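Local coordinates for protein arginyl-trna synthetase (Thermus thermophilus, PDB 1IQ0) that probably attaches L-arginine to its cognate tRNA(Arg) at the expense of ATP, as a monomeric class I aminoacyl-tRNA synthetase, at residues 469-483 with 532-544. Sequence-based numbering, arbitrary orientation.
Sequences TGPYVQYAHARAHSI and LLDLAASWNAYYN
The carboxamide of Asn540 bridges two side chains of helix 470-483. Its ND2 donates to Tyr472 OH (3.1 Å), which lies in the amide plane, and also to a water that in turn donates to Tyr472 O. Its OD1 accepts from Arg479 NH1 at 3.2 Å, nearly in line with the C=O bond, and more weakly from NH2. With CG anti to the backbone N (chi1 -173°) and the chain bent further out, Arg479 brings NE over one face of Tyr543, 3.5 Å from CE2; its guanidinium, inclined 56° to the ring, makes an off-centre cation-pi contact, while Tyr475 CE2 lies over a guanidinium face. Replacing Arg479 by an alanine is likely to leave Asn540 OD1 without this donor and to take the cation off one face of Tyr543. Ala480 CB covers a face of the Trp539 indole in a CH-pi contact, and Ile483 CD1 meets the ring edge at CH2 (3.6 Å). Knobs-into-holes packing, Tyr472 and Arg479 entering one way and Trp539 in return, joins two helices of the DALR-type anticodon-binding domain, whose segment axes cross at 44° and approach to 9.3 Å. Near the closest backbone register, Val473 with Ala536, the methyls Ala476 CB and Ala536 CB meet at 3.9 Å. Val473 CG2 packs on Leu533 CD2. Thr469 OG1 caps the helix start by accepting from Tyr472 N and is also hydrogen-bonded to Ser464 O. Behind the interface, helix 562-583 touches Val473 and Trp539 through Leu581 and Leu573.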
ATOM      1  N   THR A 469      16.590   0.174   6.591  1.00 25.02           N
ATOM      2  CA  THR A 469      16.145  -0.896   5.720  1.00 22.71           C
ATOM      3  C   THR A 469      15.195  -1.867   6.415  1.00 21.20           C
ATOM      4  O   THR A 469      14.996  -1.799   7.631  1.00 19.63           O
ATOM      5  CB  THR A 469      17.358  -1.701   5.291  1.00 23.67           C
ATOM      6  OG1 THR A 469      17.897  -2.345   6.449  1.00 24.49           O
ATOM      7  CG2 THR A 469      18.439  -0.790   4.704  1.00 23.03           C
ATOM      8  N   GLY A 470      14.632  -2.789   5.634  1.00 17.91           N
ATOM      9  CA  GLY A 470      13.752  -3.799   6.197  1.00 16.58           C
ATOM     10  C   GLY A 470      14.529  -4.716   7.128  1.00 19.49           C
ATOM     11  O   GLY A 470      14.067  -5.030   8.225  1.00 19.32           O
ATOM     12  N   PRO A 471      15.715  -5.188   6.714  1.00 22.76           N
ATOM     13  CA  PRO A 471      16.505  -6.072   7.582  1.00 23.77           C
ATOM     14  C   PRO A 471      16.830  -5.411   8.932  1.00 25.85           C
ATOM     15  O   PRO A 471      16.895  -6.087   9.954  1.00 27.26           O
ATOM     16  CB  PRO A 471      17.748  -6.347   6.742  1.00 21.44           C
ATOM     17  CG  PRO A 471      17.181  -6.367   5.339  1.00 21.13           C
ATOM     18  CD  PRO A 471      16.284  -5.138   5.354  1.00 16.32           C
ATOM     19  N   TYR A 472      17.026  -4.092   8.925  1.00 26.54           N
ATOM     20  CA  TYR A 472      17.303  -3.338  10.151  1.00 26.50           C
ATOM     21  C   TYR A 472      16.145  -3.538  11.126  1.00 27.08           C
ATOM     22  O   TYR A 472      16.355  -3.905  12.283  1.00 26.95           O
ATOM     23  CB  TYR A 472      17.449  -1.844   9.843  1.00 26.08           C
ATOM     24  CG  TYR A 472      17.639  -0.946  11.056  1.00 28.62           C
ATOM     25  CD1 TYR A 472      18.853  -0.912  11.754  1.00 26.09           C
ATOM     26  CD2 TYR A 472      16.611  -0.111  11.491  1.00 27.53           C
ATOM     27  CE1 TYR A 472      19.030  -0.068  12.846  1.00 26.64           C
ATOM     28  CE2 TYR A 472      16.775   0.734  12.575  1.00 32.80           C
ATOM     29  CZ  TYR A 472      17.983   0.755  13.251  1.00 30.52           C
ATOM     30  OH  TYR A 472      18.137   1.610  14.322  1.00 30.47           O
ATOM     31  N   VAL A 473      14.923  -3.306  10.653  1.00 22.48           N
ATOM     32  CA  VAL A 473      13.745  -3.471  11.498  1.00 20.67           C
ATOM     33  C   VAL A 473      13.573  -4.939  11.889  1.00 20.46           C
ATOM     34  O   VAL A 473      13.210  -5.250  13.031  1.00 21.90           O
ATOM     35  CB  VAL A 473      12.460  -2.982  10.786  1.00 22.60           C
ATOM     36  CG1 VAL A 473      11.262  -3.100  11.726  1.00 19.73           C
ATOM     37  CG2 VAL A 473      12.642  -1.537  10.317  1.00 19.37           C
ATOM     38  N   GLN A 474      13.837  -5.848  10.951  1.00 21.70           N
ATOM     39  CA  GLN A 474      13.709  -7.272  11.250  1.00 21.12           C
ATOM     40  C   GLN A 474      14.683  -7.670  12.364  1.00 22.16           C
ATOM     41  O   GLN A 474      14.332  -8.432  13.264  1.00 22.45           O
ATOM     42  CB  GLN A 474      13.983  -8.119  10.002  1.00 24.34           C
ATOM     43  CG  GLN A 474      12.930  -8.019   8.889  1.00 21.12           C
ATOM     44  CD  GLN A 474      13.285  -8.885   7.686  1.00 23.21           C
ATOM     45  OE1 GLN A 474      14.397  -8.808   7.161  1.00 24.78           O
ATOM     46  NE2 GLN A 474      12.343  -9.713   7.247  1.00 21.06           N
ATOM     47  N   TYR A 475      15.902  -7.140  12.305  1.00 22.38           N
ATOM     48  CA  TYR A 475      16.918  -7.456  13.306  1.00 24.18           C
ATOM     49  C   TYR A 475      16.506  -6.972  14.701  1.00 22.15           C
ATOM     50  O   TYR A 475      16.740  -7.652  15.698  1.00 20.34           O
ATOM     51  CB  TYR A 475      18.261  -6.831  12.920  1.00 38.39           C
ATOM     52  CG  TYR A 475      19.396  -7.303  13.796  1.00 48.33           C
ATOM     53  CD1 TYR A 475      19.856  -8.620  13.722  1.00 50.90           C
ATOM     54  CD2 TYR A 475      19.981  -6.451  14.733  1.00 53.23           C
ATOM     55  CE1 TYR A 475      20.870  -9.077  14.559  1.00 56.72           C
ATOM     56  CE2 TYR A 475      20.995  -6.900  15.579  1.00 58.76           C
ATOM     57  CZ  TYR A 475      21.434  -8.213  15.487  1.00 62.29           C
ATOM     58  OH  TYR A 475      22.429  -8.664  16.324  1.00 69.37           O
ATOM     59  N   ALA A 476      15.897  -5.795  14.768  1.00 22.47           N
ATOM     60  CA  ALA A 476      15.439  -5.254  16.041  1.00 20.74           C
ATOM     61  C   ALA A 476      14.374  -6.192  16.610  1.00 22.03           C
ATOM     62  O   ALA A 476      14.315  -6.418  17.820  1.00 20.07           O
ATOM     63  CB  ALA A 476      14.865  -3.845  15.842  1.00 16.83           C
ATOM     64  N   HIS A 477      13.534  -6.742  15.734  1.00 23.43           N
ATOM     65  CA  HIS A 477      12.501  -7.671  16.174  1.00 20.70           C
ATOM     66  C   HIS A 477      13.120  -8.961  16.701  1.00 23.56           C
ATOM     67  O   HIS A 477      12.709  -9.472  17.745  1.00 21.94           O
ATOM     68  CB  HIS A 477      11.539  -8.022  15.033  1.00 17.39           C
ATOM     69  CG  HIS A 477      10.595  -9.134  15.373  1.00 19.69           C
ATOM     70  ND1 HIS A 477      10.927 -10.464  15.227  1.00 21.39           N
ATOM     71  CD2 HIS A 477       9.353  -9.116  15.918  1.00 18.32           C
ATOM     72  CE1 HIS A 477       9.934 -11.217  15.665  1.00 23.02           C
ATOM     73  NE2 HIS A 477       8.966 -10.423  16.090  1.00 20.20           N
ATOM     74  N   ALA A 478      14.098  -9.491  15.970  1.00 16.51           N
ATOM     75  CA  ALA A 478      14.757 -10.731  16.371  1.00 19.81           C
ATOM     76  C   ALA A 478      15.528 -10.556  17.684  1.00 20.48           C
ATOM     77  O   ALA A 478      15.559 -11.454  18.515  1.00 23.49           O
ATOM     78  CB  ALA A 478      15.703 -11.218  15.254  1.00 17.66           C
ATOM     79  N   ARG A 479      16.143  -9.393  17.868  1.00 22.67           N
ATOM     80  CA  ARG A 479      16.890  -9.114  19.090  1.00 22.80           C
ATOM     81  C   ARG A 479      15.932  -9.106  20.287  1.00 22.36           C
ATOM     82  O   ARG A 479      16.201  -9.728  21.309  1.00 23.42           O
ATOM     83  CB  ARG A 479      17.587  -7.756  18.985  1.00 39.80           C
ATOM     84  CG  ARG A 479      18.536  -7.437  20.139  1.00 44.18           C
ATOM     85  CD  ARG A 479      19.992  -7.673  19.747  1.00 51.79           C
ATOM     86  NE  ARG A 479      20.776  -6.436  19.731  1.00 56.66           N
ATOM     87  CZ  ARG A 479      20.480  -5.366  18.999  1.00 60.30           C
ATOM     88  NH1 ARG A 479      19.410  -5.369  18.211  1.00 64.73           N
ATOM     89  NH2 ARG A 479      21.256  -4.289  19.051  1.00 56.37           N
ATOM     90  N   ALA A 480      14.816  -8.396  20.155  1.00 24.69           N
ATOM     91  CA  ALA A 480      13.833  -8.317  21.232  1.00 23.58           C
ATOM     92  C   ALA A 480      13.276  -9.704  21.535  1.00 25.40           C
ATOM     93  O   ALA A 480      13.143 -10.093  22.695  1.00 25.19           O
ATOM     94  CB  ALA A 480      12.695  -7.374  20.838  1.00 18.17           C
ATOM     95  N   HIS A 481      12.960 -10.450  20.484  1.00 24.79           N
ATOM     96  CA  HIS A 481      12.414 -11.792  20.638  1.00 21.42           C
ATOM     97  C   HIS A 481      13.393 -12.759  21.312  1.00 20.55           C
ATOM     98  O   HIS A 481      12.976 -13.615  22.095  1.00 21.83           O
ATOM     99  CB  HIS A 481      11.993 -12.349  19.270  1.00 23.86           C
ATOM    100  CG  HIS A 481      11.196 -13.614  19.352  1.00 28.50           C
ATOM    101  ND1 HIS A 481      11.775 -14.853  19.531  1.00 31.52           N
ATOM    102  CD2 HIS A 481       9.859 -13.829  19.300  1.00 29.49           C
ATOM    103  CE1 HIS A 481      10.830 -15.776  19.583  1.00 33.26           C
ATOM    104  NE2 HIS A 481       9.659 -15.181  19.447  1.00 33.85           N
ATOM    105  N   SER A 482      14.687 -12.628  21.015  1.00 19.46           N
ATOM    106  CA  SER A 482      15.678 -13.522  21.615  1.00 22.94           C
ATOM    107  C   SER A 482      15.705 -13.362  23.140  1.00 23.13           C
ATOM    108  O   SER A 482      15.917 -14.327  23.867  1.00 27.63           O
ATOM    109  CB  SER A 482      17.075 -13.257  21.038  1.00 29.50           C
ATOM    110  OG  SER A 482      17.596 -12.030  21.518  1.00 40.04           O
ATOM    111  N   ILE A 483      15.485 -12.140  23.615  1.00 23.02           N
ATOM    112  CA  ILE A 483      15.461 -11.856  25.051  1.00 21.77           C
ATOM    113  C   ILE A 483      14.289 -12.597  25.713  1.00 24.35           C
ATOM    114  O   ILE A 483      14.443 -13.213  26.769  1.00 24.16           O
ATOM    115  CB  ILE A 483      15.310 -10.333  25.315  1.00 23.07           C
ATOM    116  CG1 ILE A 483      16.509  -9.582  24.733  1.00 19.98           C
ATOM    117  CG2 ILE A 483      15.173 -10.067  26.820  1.00 23.34           C
ATOM    118  CD1 ILE A 483      16.377  -8.051  24.783  1.00 22.53           C
ATOM    119  N   LEU A 532       8.272   2.571  11.758  1.00 18.06           N
ATOM    120  CA  LEU A 532       8.993   1.360  12.128  1.00 18.18           C
ATOM    121  C   LEU A 532      10.494   1.602  12.235  1.00 19.49           C
ATOM    122  O   LEU A 532      11.157   1.012  13.082  1.00 17.85           O
ATOM    123  CB  LEU A 532       8.697   0.237  11.133  1.00 24.16           C
ATOM    124  CG  LEU A 532       7.246  -0.269  11.143  1.00 22.46           C
ATOM    125  CD1 LEU A 532       7.105  -1.417  10.147  1.00 25.16           C
ATOM    126  CD2 LEU A 532       6.859  -0.737  12.545  1.00 20.20           C
ATOM    127  N   LEU A 533      11.027   2.466  11.377  1.00 21.84           N
ATOM    128  CA  LEU A 533      12.445   2.797  11.428  1.00 24.06           C
ATOM    129  C   LEU A 533      12.705   3.514  12.750  1.00 27.20           C
ATOM    130  O   LEU A 533      13.660   3.197  13.460  1.00 28.89           O
ATOM    131  CB  LEU A 533      12.837   3.714  10.264  1.00 20.65           C
ATOM    132  CG  LEU A 533      13.062   3.032   8.911  1.00 25.29           C
ATOM    133  CD1 LEU A 533      13.391   4.070   7.844  1.00 22.09           C
ATOM    134  CD2 LEU A 533      14.208   2.037   9.040  1.00 23.73           C
ATOM    135  N   ASP A 534      11.844   4.478  13.075  1.00 26.13           N
ATOM    136  CA  ASP A 534      11.981   5.232  14.314  1.00 24.75           C
ATOM    137  C   ASP A 534      11.862   4.340  15.553  1.00 24.24           C
ATOM    138  O   ASP A 534      12.613   4.502  16.511  1.00 24.52           O
ATOM    139  CB  ASP A 534      10.928   6.342  14.388  1.00 27.71           C
ATOM    140  CG  ASP A 534      11.096   7.390  13.295  1.00 30.33           C
ATOM    141  OD1 ASP A 534      12.226   7.562  12.794  1.00 34.79           O
ATOM    142  OD2 ASP A 534      10.104   8.060  12.949  1.00 34.21           O
ATOM    143  N   LEU A 535      10.919   3.404  15.536  1.00 18.21           N
ATOM    144  CA  LEU A 535      10.732   2.526  16.680  1.00 20.48           C
ATOM    145  C   LEU A 535      11.928   1.591  16.833  1.00 21.63           C
ATOM    146  O   LEU A 535      12.389   1.337  17.948  1.00 21.09           O
ATOM    147  CB  LEU A 535       9.448   1.711  16.539  1.00 11.71           C
ATOM    148  CG  LEU A 535       9.124   0.846  17.768  1.00 14.67           C
ATOM    149  CD1 LEU A 535       8.959   1.742  19.018  1.00 14.23           C
ATOM    150  CD2 LEU A 535       7.858   0.053  17.509  1.00 13.85           C
ATOM    151  N   ALA A 536      12.432   1.085  15.713  1.00 23.01           N
ATOM    152  CA  ALA A 536      13.576   0.193  15.750  1.00 22.33           C
ATOM    153  C   ALA A 536      14.793   0.960  16.264  1.00 23.23           C
ATOM    154  O   ALA A 536      15.623   0.405  16.990  1.00 22.62           O
ATOM    155  CB  ALA A 536      13.846  -0.377  14.365  1.00 10.75           C
ATOM    156  N   ALA A 537      14.890   2.235  15.900  1.00 21.06           N
ATOM    157  CA  ALA A 537      16.002   3.075  16.347  1.00 20.58           C
ATOM    158  C   ALA A 537      15.889   3.307  17.854  1.00 19.50           C
ATOM    159  O   ALA A 537      16.893   3.320  18.572  1.00 21.27           O
ATOM    160  CB  ALA A 537      15.989   4.425  15.612  1.00 16.14           C
ATOM    161  N   SER A 538      14.658   3.510  18.318  1.00 22.70           N
ATOM    162  CA  SER A 538      14.386   3.737  19.735  1.00 25.85           C
ATOM    163  C   SER A 538      14.714   2.470  20.528  1.00 28.15           C
ATOM    164  O   SER A 538      15.283   2.533  21.617  1.00 23.12           O
ATOM    165  CB  SER A 538      12.913   4.109  19.925  1.00 24.19           C
ATOM    166  OG  SER A 538      12.597   4.292  21.292  1.00 22.87           O
ATOM    167  N   TRP A 539      14.343   1.318  19.982  1.00 23.05           N
ATOM    168  CA  TRP A 539      14.631   0.050  20.637  1.00 22.23           C
ATOM    169  C   TRP A 539      16.145  -0.172  20.734  1.00 19.90           C
ATOM    170  O   TRP A 539      16.650  -0.581  21.773  1.00 21.42           O
ATOM    171  CB  TRP A 539      13.983  -1.102  19.869  1.00 18.96           C
ATOM    172  CG  TRP A 539      14.592  -2.433  20.161  1.00 23.24           C
ATOM    173  CD1 TRP A 539      15.351  -3.189  19.311  1.00 24.33           C
ATOM    174  CD2 TRP A 539      14.535  -3.154  21.397  1.00 23.31           C
ATOM    175  NE1 TRP A 539      15.771  -4.337  19.940  1.00 22.09           N
ATOM    176  CE2 TRP A 539      15.286  -4.342  21.223  1.00 24.61           C
ATOM    177  CE3 TRP A 539      13.927  -2.913  22.633  1.00 22.94           C
ATOM    178  CZ2 TRP A 539      15.443  -5.288  22.245  1.00 22.35           C
ATOM    179  CZ3 TRP A 539      14.084  -3.859  23.653  1.00 25.80           C
ATOM    180  CH2 TRP A 539      14.838  -5.029  23.448  1.00 23.38           C
ATOM    181  N   ASN A 540      16.866   0.103  19.656  1.00 21.27           N
ATOM    182  CA  ASN A 540      18.311  -0.070  19.663  1.00 21.03           C
ATOM    183  C   ASN A 540      19.037   0.844  20.656  1.00 22.63           C
ATOM    184  O   ASN A 540      19.939   0.394  21.363  1.00 23.97           O
ATOM    185  CB  ASN A 540      18.875   0.124  18.250  1.00 20.11           C
ATOM    186  CG  ASN A 540      18.647  -1.093  17.371  1.00 23.44           C
ATOM    187  OD1 ASN A 540      18.768  -2.228  17.826  1.00 25.55           O
ATOM    188  ND2 ASN A 540      18.327  -0.863  16.111  1.00 20.59           N
ATOM    189  N   ALA A 541      18.649   2.115  20.709  1.00 22.27           N
ATOM    190  CA  ALA A 541      19.267   3.057  21.637  1.00 20.60           C
ATOM    191  C   ALA A 541      18.967   2.586  23.062  1.00 21.67           C
ATOM    192  O   ALA A 541      19.811   2.661  23.951  1.00 24.80           O
ATOM    193  CB  ALA A 541      18.704   4.465  21.420  1.00 13.46           C
ATOM    194  N   TYR A 542      17.748   2.102  23.264  1.00 19.72           N
ATOM    195  CA  TYR A 542      17.317   1.603  24.559  1.00 19.67           C
ATOM    196  C   TYR A 542      18.169   0.387  24.946  1.00 23.80           C
ATOM    197  O   TYR A 542      18.722   0.328  26.041  1.00 23.05           O
ATOM    198  CB  TYR A 542      15.841   1.208  24.484  1.00 20.73           C
ATOM    199  CG  TYR A 542      15.276   0.570  25.733  1.00 19.48           C
ATOM    200  CD1 TYR A 542      14.973   1.340  26.863  1.00 23.30           C
ATOM    201  CD2 TYR A 542      15.007  -0.801  25.774  1.00 21.90           C
ATOM    202  CE1 TYR A 542      14.411   0.764  27.994  1.00 23.10           C
ATOM    203  CE2 TYR A 542      14.447  -1.388  26.901  1.00 22.03           C
ATOM    204  CZ  TYR A 542      14.148  -0.597  28.009  1.00 20.55           C
ATOM    205  OH  TYR A 542      13.570  -1.170  29.120  1.00 23.10           O
ATOM    206  N   TYR A 543      18.284  -0.574  24.032  1.00 16.03           N
ATOM    207  CA  TYR A 543      19.064  -1.788  24.289  1.00 17.22           C
ATOM    208  C   TYR A 543      20.556  -1.513  24.523  1.00 19.17           C
ATOM    209  O   TYR A 543      21.170  -2.106  25.408  1.00 23.97           O
ATOM    210  CB  TYR A 543      18.926  -2.755  23.116  1.00 16.62           C
ATOM    211  CG  TYR A 543      19.709  -4.046  23.285  1.00 16.23           C
ATOM    212  CD1 TYR A 543      19.148  -5.145  23.937  1.00 19.71           C
ATOM    213  CD2 TYR A 543      21.004  -4.170  22.777  1.00 16.88           C
ATOM    214  CE1 TYR A 543      19.849  -6.333  24.075  1.00 18.47           C
ATOM    215  CE2 TYR A 543      21.720  -5.363  22.914  1.00 20.13           C
ATOM    216  CZ  TYR A 543      21.133  -6.436  23.563  1.00 20.00           C
ATOM    217  OH  TYR A 543      21.829  -7.609  23.714  1.00 26.02           O
ATOM    218  N   ASN A 544      21.123  -0.618  23.722  1.00 17.64           N
ATOM    219  CA  ASN A 544      22.536  -0.279  23.812  1.00 18.34           C
ATOM    220  C   ASN A 544      22.954   0.669  24.935  1.00 20.32           C
ATOM    221  O   ASN A 544      24.143   0.798  25.205  1.00 22.15           O
ATOM    222  CB  ASN A 544      23.023   0.316  22.480  1.00 17.64           C
ATOM    223  CG  ASN A 544      22.927  -0.668  21.334  1.00 24.58           C
ATOM    224  OD1 ASN A 544      23.196  -1.858  21.498  1.00 27.33           O
ATOM    225  ND2 ASN A 544      22.552  -0.174  20.158  1.00 25.04           N
TER
HETATM  226  O   HOH W   1      18.430  -3.230  14.231  1.00 33.14           O